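Local atomic coordinates of ferric vibriobactin ABC transporter, periplasmic ferric vibriobactin-binding protein (Vibrio cholerae, PDB entry 3R5T), a protein that probably captures the iron-loaded siderophore ferric vibriobactin in the periplasm and delivers it to an ABC transporter for iron uptake. Residues R155-N166 and Q191-E199; F9-P20 and Q108-D117. All blocks are in the same frame, centred on the assembly; numbering follows the deposited sequence. Where two conformers were deposited one is given.

Contact 1 (R155-N166 and Q191-E199); sequences RDVLDLPKGRAN and QSVGVVLEE
The guanidinium of Arg164 carries Glu198 CB over one face, 3.9 Å above its plane and offset toward the rim, with Leu197 O lying obliquely to the group. Arg155 is engaged differently: in the conformer described, Ser192 O comes in at the edge of its guanidinium, 3.0 Å from NH1 and close to the plane. The Asn166 amide also meets its partner in plane, sending ND2 to Glu198 OE1 (2.9 Å).

This is the C-terminal lobe of a solute-binding protein. The chain leaves helix 137-155 and passes through a loop into strand 165-169, while segment 191-199 runs parallel to the start of that strand, with one beta bridge, Ala165 to Leu197. Ala165 N bonds to Val196 O and Ala165 O receives Glu198 N. Helix 185-192 ends in a Schellman motif whose C-prime residue, Gly194, has positive phi.

Glu198, buried and with CG anti to the backbone N (chi1 167°), runs extended alongside Asn166. Its OE1 also takes Ala227 N, and OE2 takes Gln226 N, so the carboxylate pins the loop before strand 229-233 too; Asn166 OD1 turns to Thr230. Glu198 OE2 lies well out of the Arg164 guanidinium plane, 4.4 Å from NH1, so only the charges are near each other; a water bridges the two atoms.

Apolar contacts continue from the bridge, where Ala165 CB meets Val195 CG1, to Leu160 CD1, 3.7 Å from Val195 CG2, and Leu158 CD1, against Val193 CB, with helix 272-286 behind through Leu282 and Phe286. A trans chi1 (-176°) lays Arg155 CG against Val193 C, and the bend at chi3 (68°) turns the guanidinium back to Ser192 O. One water donates to Arg155 O (2.8 Å) and to Val193 O (2.9 Å), joining the ends of the two helices.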
loop_
_atom_site.group_PDB
_atom_site.type_symbol
_atom_site.label_atom_id
_atom_site.label_comp_id
_atom_site.label_asym_id
_atom_site.label_seq_id
_atom_site.Cartn_x
_atom_site.Cartn_y
_atom_site.Cartn_z
ATOM N N ARG A 155 -3.311 19.056 -5.418
ATOM C CA ARG A 155 -4.244 19.503 -4.390
ATOM C C ARG A 155 -4.886 20.836 -4.776
ATOM O O ARG A 155 -6.073 21.062 -4.523
ATOM C CB ARG A 155 -3.512 19.618 -3.047
ATOM C CG ARG A 155 -4.399 19.975 -1.870
ATOM C CD ARG A 155 -3.646 19.772 -0.563
ATOM N NE ARG A 155 -2.555 20.729 -0.407
ATOM C CZ ARG A 155 -1.262 20.418 -0.420
ATOM N NH1 ARG A 155 -0.868 19.159 -0.585
ATOM N NH2 ARG A 155 -0.359 21.376 -0.264
ATOM N N ASP A 156 -4.093 21.702 -5.406
ATOM C CA ASP A 156 -4.529 23.044 -5.804
ATOM C C ASP A 156 -5.441 23.113 -7.026
ATOM O O ASP A 156 -6.029 24.160 -7.298
ATOM C CB ASP A 156 -3.309 23.936 -6.061
ATOM C CG ASP A 156 -2.635 24.384 -4.788
ATOM O OD1 ASP A 156 -3.277 24.317 -3.717
ATOM O OD2 ASP A 156 -1.464 24.826 -4.872
ATOM N N VAL A 157 -5.541 22.026 -7.782
ATOM C CA VAL A 157 -6.389 22.026 -8.977
ATOM C C VAL A 157 -7.607 21.100 -8.894
ATOM O O VAL A 157 -8.506 21.181 -9.735
ATOM C CB VAL A 157 -5.591 21.680 -10.258
ATOM C CG1 VAL A 157 -4.434 22.651 -10.455
ATOM C CG2 VAL A 157 -5.103 20.233 -10.212
ATOM N N LEU A 158 -7.656 20.222 -7.899
ATOM C CA LEU A 158 -8.814 19.344 -7.775
ATOM C C LEU A 158 -10.032 20.091 -7.254
ATOM O O LEU A 158 -9.942 20.896 -6.325
ATOM C CB LEU A 158 -8.529 18.158 -6.849
ATOM C CG LEU A 158 -7.406 17.187 -7.208
ATOM C CD1 LEU A 158 -7.330 16.099 -6.160
ATOM C CD2 LEU A 158 -7.613 16.598 -8.589
ATOM N N ASP A 159 -11.166 19.839 -7.890
ATOM C CA ASP A 159 -12.444 20.300 -7.379
ATOM C C ASP A 159 -13.188 19.088 -6.832
ATOM O O ASP A 159 -14.017 18.497 -7.521
ATOM C CB ASP A 159 -13.260 20.982 -8.481
ATOM C CG ASP A 159 -12.768 22.387 -8.796
ATOM O OD1 ASP A 159 -13.043 22.874 -9.913
ATOM O OD2 ASP A 159 -12.111 23.010 -7.934
ATOM N N LEU A 160 -12.866 18.715 -5.597
ATOM C CA LEU A 160 -13.466 17.548 -4.971
ATOM C C LEU A 160 -14.909 17.812 -4.570
ATOM O O LEU A 160 -15.295 18.962 -4.339
ATOM C CB LEU A 160 -12.664 17.141 -3.737
ATOM C CG LEU A 160 -11.226 16.684 -3.989
ATOM C CD1 LEU A 160 -10.440 16.668 -2.677
ATOM C CD2 LEU A 160 -11.208 15.309 -4.680
ATOM N N PRO A 161 -15.711 16.742 -4.473
ATOM C CA PRO A 161 -17.082 16.886 -3.985
ATOM C C PRO A 161 -17.061 17.492 -2.591
ATOM O O PRO A 161 -16.080 17.328 -1.864
ATOM C CB PRO A 161 -17.585 15.432 -3.927
ATOM C CG PRO A 161 -16.729 14.702 -4.892
ATOM C CD PRO A 161 -15.377 15.334 -4.761
ATOM N N LYS A 162 -18.127 18.193 -2.224
ATOM C CA LYS A 162 -18.229 18.753 -0.887
ATOM C C LYS A 162 -18.288 17.647 0.156
ATOM O O LYS A 162 -18.788 16.554 -0.118
ATOM C CB LYS A 162 -19.466 19.643 -0.778
ATOM C CG LYS A 162 -19.545 20.701 -1.862
ATOM C CD LYS A 162 -18.257 21.510 -1.928
ATOM C CE LYS A 162 -18.299 22.525 -3.061
ATOM N NZ LYS A 162 -17.045 23.334 -3.128
ATOM N N GLY A 163 -17.764 17.925 1.342
ATOM C CA GLY A 163 -17.880 17.000 2.457
ATOM C C GLY A 163 -16.702 16.055 2.581
ATOM O O GLY A 163 -15.557 16.459 2.403
ATOM N N ARG A 164 -16.992 14.792 2.883
ATOM C CA ARG A 164 -15.955 13.818 3.186
ATOM C C ARG A 164 -16.076 12.590 2.302
ATOM O O ARG A 164 -17.063 12.427 1.583
ATOM C CB ARG A 164 -16.058 13.375 4.644
ATOM C CG ARG A 164 -16.114 14.545 5.627
ATOM C CD ARG A 164 -16.069 14.037 7.058
ATOM N NE ARG A 164 -17.281 13.313 7.424
ATOM C CZ ARG A 164 -17.336 12.432 8.418
ATOM N NH1 ARG A 164 -18.469 11.806 8.693
ATOM N NH2 ARG A 164 -16.249 12.179 9.136
ATOM N N ALA A 165 -15.054 11.749 2.362
ATOM C CA ALA A 165 -15.055 10.491 1.620
ATOM C C ALA A 165 -14.643 9.342 2.511
ATOM O O ALA A 165 -13.838 9.508 3.422
ATOM C CB ALA A 165 -14.113 10.577 0.424
ATOM N N ASN A 166 -15.179 8.154 2.229
ATOM C CA ASN A 166 -14.638 6.936 2.824
ATOM C C ASN A 166 -13.953 6.082 1.758
ATOM O O ASN A 166 -14.120 6.317 0.567
ATOM C CB ASN A 166 -15.711 6.120 3.572
ATOM C CG ASN A 166 -16.972 5.951 2.782
ATOM O OD1 ASN A 166 -16.946 5.543 1.618
ATOM N ND2 ASN A 166 -18.111 6.263 3.414
ATOM N N GLN A 191 -5.850 12.174 1.723
ATOM C CA GLN A 191 -5.767 13.374 2.554
ATOM C C GLN A 191 -4.787 14.380 1.959
ATOM O O GLN A 191 -5.017 15.599 2.018
ATOM C CB GLN A 191 -5.294 13.020 3.965
ATOM C CG GLN A 191 -6.249 12.203 4.807
ATOM C CD GLN A 191 -5.568 11.660 6.053
ATOM O OE1 GLN A 191 -4.686 12.314 6.624
ATOM N NE2 GLN A 191 -5.960 10.457 6.473
ATOM N N SER A 192 -3.681 13.866 1.409
ATOM C CA SER A 192 -2.612 14.730 0.893
ATOM C C SER A 192 -3.025 15.580 -0.303
ATOM O O SER A 192 -2.406 16.616 -0.558
ATOM C CB SER A 192 -1.343 13.935 0.570
ATOM O OG SER A 192 -1.472 13.200 -0.632
ATOM N N VAL A 193 -4.057 15.155 -1.030
ATOM C CA VAL A 193 -4.587 15.982 -2.105
ATOM C C VAL A 193 -5.910 16.657 -1.743
ATOM O O VAL A 193 -6.656 17.076 -2.627
ATOM C CB VAL A 193 -4.711 15.206 -3.418
ATOM C CG1 VAL A 193 -3.320 14.786 -3.904
ATOM C CG2 VAL A 193 -5.626 13.988 -3.250
ATOM N N GLY A 194 -6.194 16.733 -0.445
ATOM C CA GLY A 194 -7.294 17.544 0.055
ATOM C C GLY A 194 -8.588 16.826 0.395
ATOM O O GLY A 194 -9.577 17.474 0.741
ATOM N N VAL A 195 -8.601 15.498 0.280
ATOM C CA VAL A 195 -9.780 14.745 0.674
ATOM C C VAL A 195 -9.886 14.714 2.191
ATOM O O VAL A 195 -8.883 14.568 2.880
ATOM C CB VAL A 195 -9.718 13.278 0.159
ATOM C CG1 VAL A 195 -10.969 12.526 0.581
ATOM C CG2 VAL A 195 -9.563 13.271 -1.357
ATOM N N VAL A 196 -11.106 14.856 2.699
ATOM C CA VAL A 196 -11.362 14.739 4.129
ATOM C C VAL A 196 -11.974 13.363 4.365
ATOM O O VAL A 196 -13.024 13.030 3.789
ATOM C CB VAL A 196 -12.302 15.849 4.625
ATOM C CG1 VAL A 196 -12.567 15.672 6.102
ATOM C CG2 VAL A 196 -11.713 17.241 4.317
ATOM N N LEU A 197 -11.334 12.584 5.225
ATOM C CA LEU A 197 -11.665 11.161 5.376
ATOM C C LEU A 197 -12.613 10.862 6.525
ATOM O O LEU A 197 -12.458 11.403 7.621
ATOM C CB LEU A 197 -10.391 10.325 5.552
ATOM C CG LEU A 197 -9.595 9.984 4.288
ATOM C CD1 LEU A 197 -10.451 9.183 3.317
ATOM C CD2 LEU A 197 -9.071 11.250 3.628
ATOM N N GLU A 198 -13.598 10.001 6.265
ATOM C CA GLU A 198 -14.430 9.447 7.328
ATOM C C GLU A 198 -13.701 8.245 7.935
ATOM O O GLU A 198 -13.151 7.400 7.210
ATOM C CB GLU A 198 -15.796 9.019 6.798
ATOM C CG GLU A 198 -16.601 8.157 7.779
ATOM C CD GLU A 198 -17.950 7.730 7.207
ATOM O OE1 GLU A 198 -18.086 7.708 5.973
ATOM O OE2 GLU A 198 -18.873 7.454 7.990
ATOM N N GLU A 199 -13.695 8.176 9.259
ATOM C CA GLU A 199 -13.121 7.039 9.974
ATOM C C GLU A 199 -14.244 6.084 10.363
ATOM O O GLU A 199 -15.286 6.512 10.850
ATOM C CB GLU A 199 -12.373 7.504 11.231
ATOM C CG GLU A 199 -11.799 6.389 12.128
ATOM C CD GLU A 199 -10.412 5.899 11.689
ATOM O OE1 GLU A 199 -9.779 5.126 12.435
ATOM O OE2 GLU A 199 -9.950 6.279 10.605
HETATM O O HOH W 1 -8.076 19.475 -3.295
HETATM O O HOH W 2 -13.383 15.502 0.948
HETATM O O HOH W 3 -15.006 10.059 10.811
HETATM O O HOH W 4 -19.046 9.430 10.084
#

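Contact 2 (F9-P20 and Q108-D117). With EDO (1,2-ethanediol), chain E; MOH (methanol), chain D.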
loop_
_atom_site.group_PDB
_atom_site.type_symbol
_atom_site.label_atom_id
_atom_site.label_comp_id
_atom_site.label_asym_id
_atom_site.label_seq_id
_atom_site.Cartn_x
_atom_site.Cartn_y
_atom_site.Cartn_z
ATOM N N PHE A 9 19.214 -1.548 12.856
ATOM C CA PHE A 9 17.868 -1.273 12.386
ATOM C C PHE A 9 16.875 -1.718 13.453
ATOM O O PHE A 9 16.955 -2.857 13.952
ATOM C CB PHE A 9 17.606 -2.032 11.074
ATOM C CG PHE A 9 16.247 -1.766 10.485
ATOM C CD1 PHE A 9 16.048 -0.683 9.638
ATOM C CD2 PHE A 9 15.166 -2.586 10.797
ATOM C CE1 PHE A 9 14.789 -0.435 9.094
ATOM C CE2 PHE A 9 13.912 -2.335 10.267
ATOM C CZ PHE A 9 13.720 -1.248 9.417
ATOM N N GLN A 10 15.934 -0.840 13.789
ATOM C CA GLN A 10 14.886 -1.166 14.742
ATOM C C GLN A 10 13.690 -1.805 14.050
ATOM O O GLN A 10 13.011 -1.179 13.227
ATOM C CB GLN A 10 14.463 0.082 15.525
ATOM C CG GLN A 10 15.567 0.631 16.435
ATOM C CD GLN A 10 15.165 1.912 17.139
ATOM O OE1 GLN A 10 14.528 2.786 16.547
ATOM N NE2 GLN A 10 15.546 2.039 18.408
ATOM N N ASN A 11 13.459 -3.079 14.373
ATOM C CA ASN A 11 12.366 -3.864 13.793
ATOM C C ASN A 11 11.029 -3.563 14.448
ATOM O O ASN A 11 10.975 -3.080 15.583
ATOM C CB ASN A 11 12.679 -5.356 13.919
ATOM C CG ASN A 11 13.915 -5.758 13.144
ATOM O OD1 ASN A 11 14.047 -5.443 11.961
ATOM N ND2 ASN A 11 14.835 -6.441 13.805
ATOM N N ALA A 12 9.941 -3.849 13.733
ATOM C CA ALA A 12 8.604 -3.516 14.217
ATOM C C ALA A 12 8.200 -4.281 15.470
ATOM O O ALA A 12 7.232 -3.905 16.121
ATOM C CB ALA A 12 7.558 -3.712 13.114
ATOM N N ASP A 13 8.915 -5.357 15.797
ATOM C CA ASP A 13 8.586 -6.158 16.984
ATOM C C ASP A 13 9.435 -5.779 18.199
ATOM O O ASP A 13 9.435 -6.473 19.226
ATOM C CB ASP A 13 8.728 -7.660 16.691
ATOM C CG ASP A 13 10.145 -8.049 16.344
ATOM O OD1 ASP A 13 10.985 -7.142 16.167
ATOM O OD2 ASP A 13 10.422 -9.261 16.237
ATOM N N GLY A 14 10.164 -4.677 18.071
ATOM C CA GLY A 14 11.012 -4.195 19.148
ATOM C C GLY A 14 12.416 -4.766 19.122
ATOM O O GLY A 14 13.301 -4.268 19.815
ATOM N N SER A 15 12.633 -5.810 18.329
ATOM C CA SER A 15 13.973 -6.363 18.175
ATOM C C SER A 15 14.833 -5.440 17.325
ATOM O O SER A 15 14.334 -4.492 16.713
ATOM C CB SER A 15 13.929 -7.757 17.544
ATOM O OG SER A 15 13.448 -7.704 16.207
ATOM N N ILE A 16 16.126 -5.726 17.287
ATOM C CA ILE A 16 17.044 -5.003 16.418
ATOM C C ILE A 16 17.812 -5.960 15.512
ATOM O O ILE A 16 17.987 -7.141 15.829
ATOM C CB ILE A 16 18.041 -4.113 17.205
ATOM C CG1 ILE A 16 18.917 -4.960 18.141
ATOM C CG2 ILE A 16 17.286 -3.036 17.964
ATOM C CD1 ILE A 16 20.059 -4.163 18.793
ATOM N N THR A 17 18.259 -5.445 14.377
ATOM C CA THR A 17 19.092 -6.205 13.458
ATOM C C THR A 17 20.294 -5.372 13.091
ATOM O O THR A 17 20.153 -4.228 12.675
ATOM C CB THR A 17 18.333 -6.569 12.156
ATOM O OG1 THR A 17 17.244 -7.432 12.478
ATOM C CG2 THR A 17 19.255 -7.252 11.152
ATOM N N THR A 18 21.483 -5.930 13.268
ATOM C CA THR A 18 22.675 -5.250 12.808
ATOM C C THR A 18 22.935 -5.596 11.355
ATOM O O THR A 18 23.034 -6.766 10.962
ATOM C CB THR A 18 23.892 -5.585 13.681
ATOM O OG1 THR A 18 23.636 -5.132 15.009
ATOM C CG2 THR A 18 25.151 -4.904 13.156
ATOM N N ILE A 19 22.994 -4.558 10.538
ATOM C CA ILE A 19 23.327 -4.714 9.139
ATOM C C ILE A 19 24.796 -4.358 8.964
ATOM O O ILE A 19 25.196 -3.204 9.104
ATOM C CB ILE A 19 22.416 -3.834 8.270
ATOM C CG1 ILE A 19 20.943 -4.099 8.605
ATOM C CG2 ILE A 19 22.692 -4.069 6.807
ATOM C CD1 ILE A 19 19.985 -3.164 7.895
ATOM N N PRO A 20 25.620 -5.371 8.700
ATOM C CA PRO A 20 27.084 -5.237 8.746
ATOM C C PRO A 20 27.652 -4.358 7.642
ATOM O O PRO A 20 28.643 -3.656 7.847
ATOM C CB PRO A 20 27.575 -6.683 8.555
ATOM C CG PRO A 20 26.393 -7.546 8.868
ATOM C CD PRO A 20 25.184 -6.761 8.490
ATOM N N GLN A 108 17.077 -15.290 9.374
ATOM C CA GLN A 108 18.228 -14.603 9.959
ATOM C C GLN A 108 19.475 -15.490 9.942
ATOM O O GLN A 108 20.598 -14.988 9.957
ATOM C CB GLN A 108 17.893 -14.114 11.373
ATOM C CG GLN A 108 19.040 -13.425 12.119
ATOM C CD GLN A 108 19.454 -12.085 11.524
ATOM O OE1 GLN A 108 18.621 -11.276 11.089
ATOM N NE2 GLN A 108 20.760 -11.832 11.528
ATOM N N ALA A 109 19.280 -16.806 9.902
ATOM C CA ALA A 109 20.399 -17.738 9.787
ATOM C C ALA A 109 21.087 -17.593 8.437
ATOM O O ALA A 109 22.241 -18.007 8.271
ATOM C CB ALA A 109 19.920 -19.180 9.991
ATOM N N ILE A 110 20.377 -17.015 7.473
ATOM C CA ILE A 110 20.875 -16.857 6.111
ATOM C C ILE A 110 21.499 -15.494 5.842
ATOM O O ILE A 110 22.563 -15.402 5.235
ATOM C CB ILE A 110 19.749 -17.078 5.077
ATOM C CG1 ILE A 110 19.000 -18.383 5.373
ATOM C CG2 ILE A 110 20.322 -17.051 3.663
ATOM C CD1 ILE A 110 17.841 -18.671 4.422
ATOM N N ALA A 111 20.825 -14.443 6.299
ATOM C CA ALA A 111 21.291 -13.068 6.116
ATOM C C ALA A 111 20.594 -12.149 7.108
ATOM O O ALA A 111 19.549 -12.500 7.664
ATOM C CB ALA A 111 21.027 -12.596 4.678
ATOM N N PRO A 112 21.148 -10.945 7.320
ATOM C CA PRO A 112 20.477 -9.970 8.185
ATOM C C PRO A 112 19.030 -9.799 7.743
ATOM O O PRO A 112 18.764 -9.539 6.569
ATOM C CB PRO A 112 21.267 -8.683 7.942
ATOM C CG PRO A 112 22.665 -9.179 7.607
ATOM C CD PRO A 112 22.431 -10.435 6.792
ATOM N N THR A 113 18.105 -9.957 8.678
ATOM C CA THR A 113 16.677 -9.950 8.375
ATOM C C THR A 113 15.983 -8.849 9.170
ATOM O O THR A 113 16.148 -8.760 10.385
ATOM C CB THR A 113 16.075 -11.340 8.692
ATOM O OG1 THR A 113 16.712 -12.308 7.858
ATOM C CG2 THR A 113 14.576 -11.387 8.424
ATOM N N ILE A 114 15.229 -8.006 8.468
ATOM C CA ILE A 114 14.513 -6.898 9.102
ATOM C C ILE A 114 12.998 -7.032 8.947
ATOM O O ILE A 114 12.506 -7.689 8.018
ATOM C CB ILE A 114 15.006 -5.522 8.594
ATOM C CG1 ILE A 114 14.684 -5.320 7.095
ATOM C CG2 ILE A 114 16.496 -5.351 8.932
ATOM C CD1 ILE A 114 14.900 -3.864 6.621
ATOM N N LEU A 115 12.278 -6.409 9.875
ATOM C CA LEU A 115 10.829 -6.553 9.984
ATOM C C LEU A 115 10.182 -5.163 10.054
ATOM O O LEU A 115 10.490 -4.365 10.952
ATOM C CB LEU A 115 10.515 -7.359 11.246
ATOM C CG LEU A 115 9.069 -7.551 11.685
ATOM C CD1 LEU A 115 8.285 -8.327 10.637
ATOM C CD2 LEU A 115 8.997 -8.240 13.037
ATOM N N VAL A 116 9.286 -4.894 9.098
ATOM C CA VAL A 116 8.608 -3.610 8.963
ATOM C C VAL A 116 7.102 -3.829 8.900
ATOM O O VAL A 116 6.620 -4.882 8.474
ATOM C CB VAL A 116 9.084 -2.836 7.700
ATOM C CG1 VAL A 116 10.573 -2.515 7.813
ATOM C CG2 VAL A 116 8.791 -3.635 6.419
ATOM N N ASP A 117 6.351 -2.839 9.362
ATOM C CA ASP A 117 4.901 -2.889 9.298
ATOM C C ASP A 117 4.428 -1.818 8.333
ATOM O O ASP A 117 4.592 -0.618 8.592
ATOM C CB ASP A 117 4.309 -2.672 10.687
ATOM C CG ASP A 117 2.803 -2.891 10.724
ATOM O OD1 ASP A 117 2.194 -3.112 9.653
ATOM O OD2 ASP A 117 2.247 -2.838 11.840
HETATM C C1 EDO E . 17.080 2.697 11.080
HETATM O O1 EDO E . 18.323 1.979 10.956
HETATM C C2 EDO E . 16.077 1.888 11.906
HETATM O O2 EDO E . 16.438 1.892 13.290
HETATM C C MOH D . 7.605 -0.883 11.594
HETATM O O MOH D . 7.661 -0.543 10.211
HETATM O O HOH W 5 22.471 -9.337 11.156
#
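Thr17 OG1 is gripped from two directions: it donates to Thr113 O across the contact (2.7 Å) and accepts an almost straight bond from Asn11 ND2 (2.9 Å, 175°), with OG1 in the plane of the Asn11 amide. The same Asn11 amide reaches over with OD1 to take Leu115 N at 2.9 Å, the donor standing above the carbonyl plane, while ND2 has Ser15 OG as a second acceptor. Ser15 in turn binds Asp13 OD1 through both OG and N, the latter an Asx turn that shapes the hairpin bend.

The hairpin of strands 7-10 and 16-19 thus lies against 113-116, an outermost strand of the N-terminal lobe's parallel sheet. Ala12 N completes the join with a bond to Leu115 O (2.9 Å).

The trans chi1 of Phe9 (-178°) turns its ring against Ile114, whose CD1 lies over one face in a CH-pi contact, 4.1 Å from the ring centroid; Val116 CG1 meets the ring edge at CZ. Helix 123-134 closes in through Gln129 and Ala133. At the far end Pro20 CD packs on Pro112 CG (3.6 Å).

The backbones of Ile114 and Val116 bond to strand 89-93. On the outer edge, by contrast, Thr113 N (to Gln108 OE1), Thr113 O and Leu115 N meet side chains and Leu115 O a backbone N, without a regular sixth strand.

How the contacts relate
Contact 1 and contact 2 belong to different lobes and lie on opposite sides of the chain's centre, their centres 37 Å apart and their nearest atoms about 14 Å apart. Ferric vibriobactin is held between the lobes. Contact 2 comes nearer to it: the Asp117 side chain is about 8 Å from the siderophore and about 11 Å from the iron(III) ion. From contact 1, the Asn166 side chain is about 13 Å from the siderophore. These distances are consistent with framework positions set back from the ligand. One link crosses over: Asp117, at the end of contact 2, forms a salt bridge with Arg212, which precedes strand 214-217 of the sheet that includes the strand begun in contact 1.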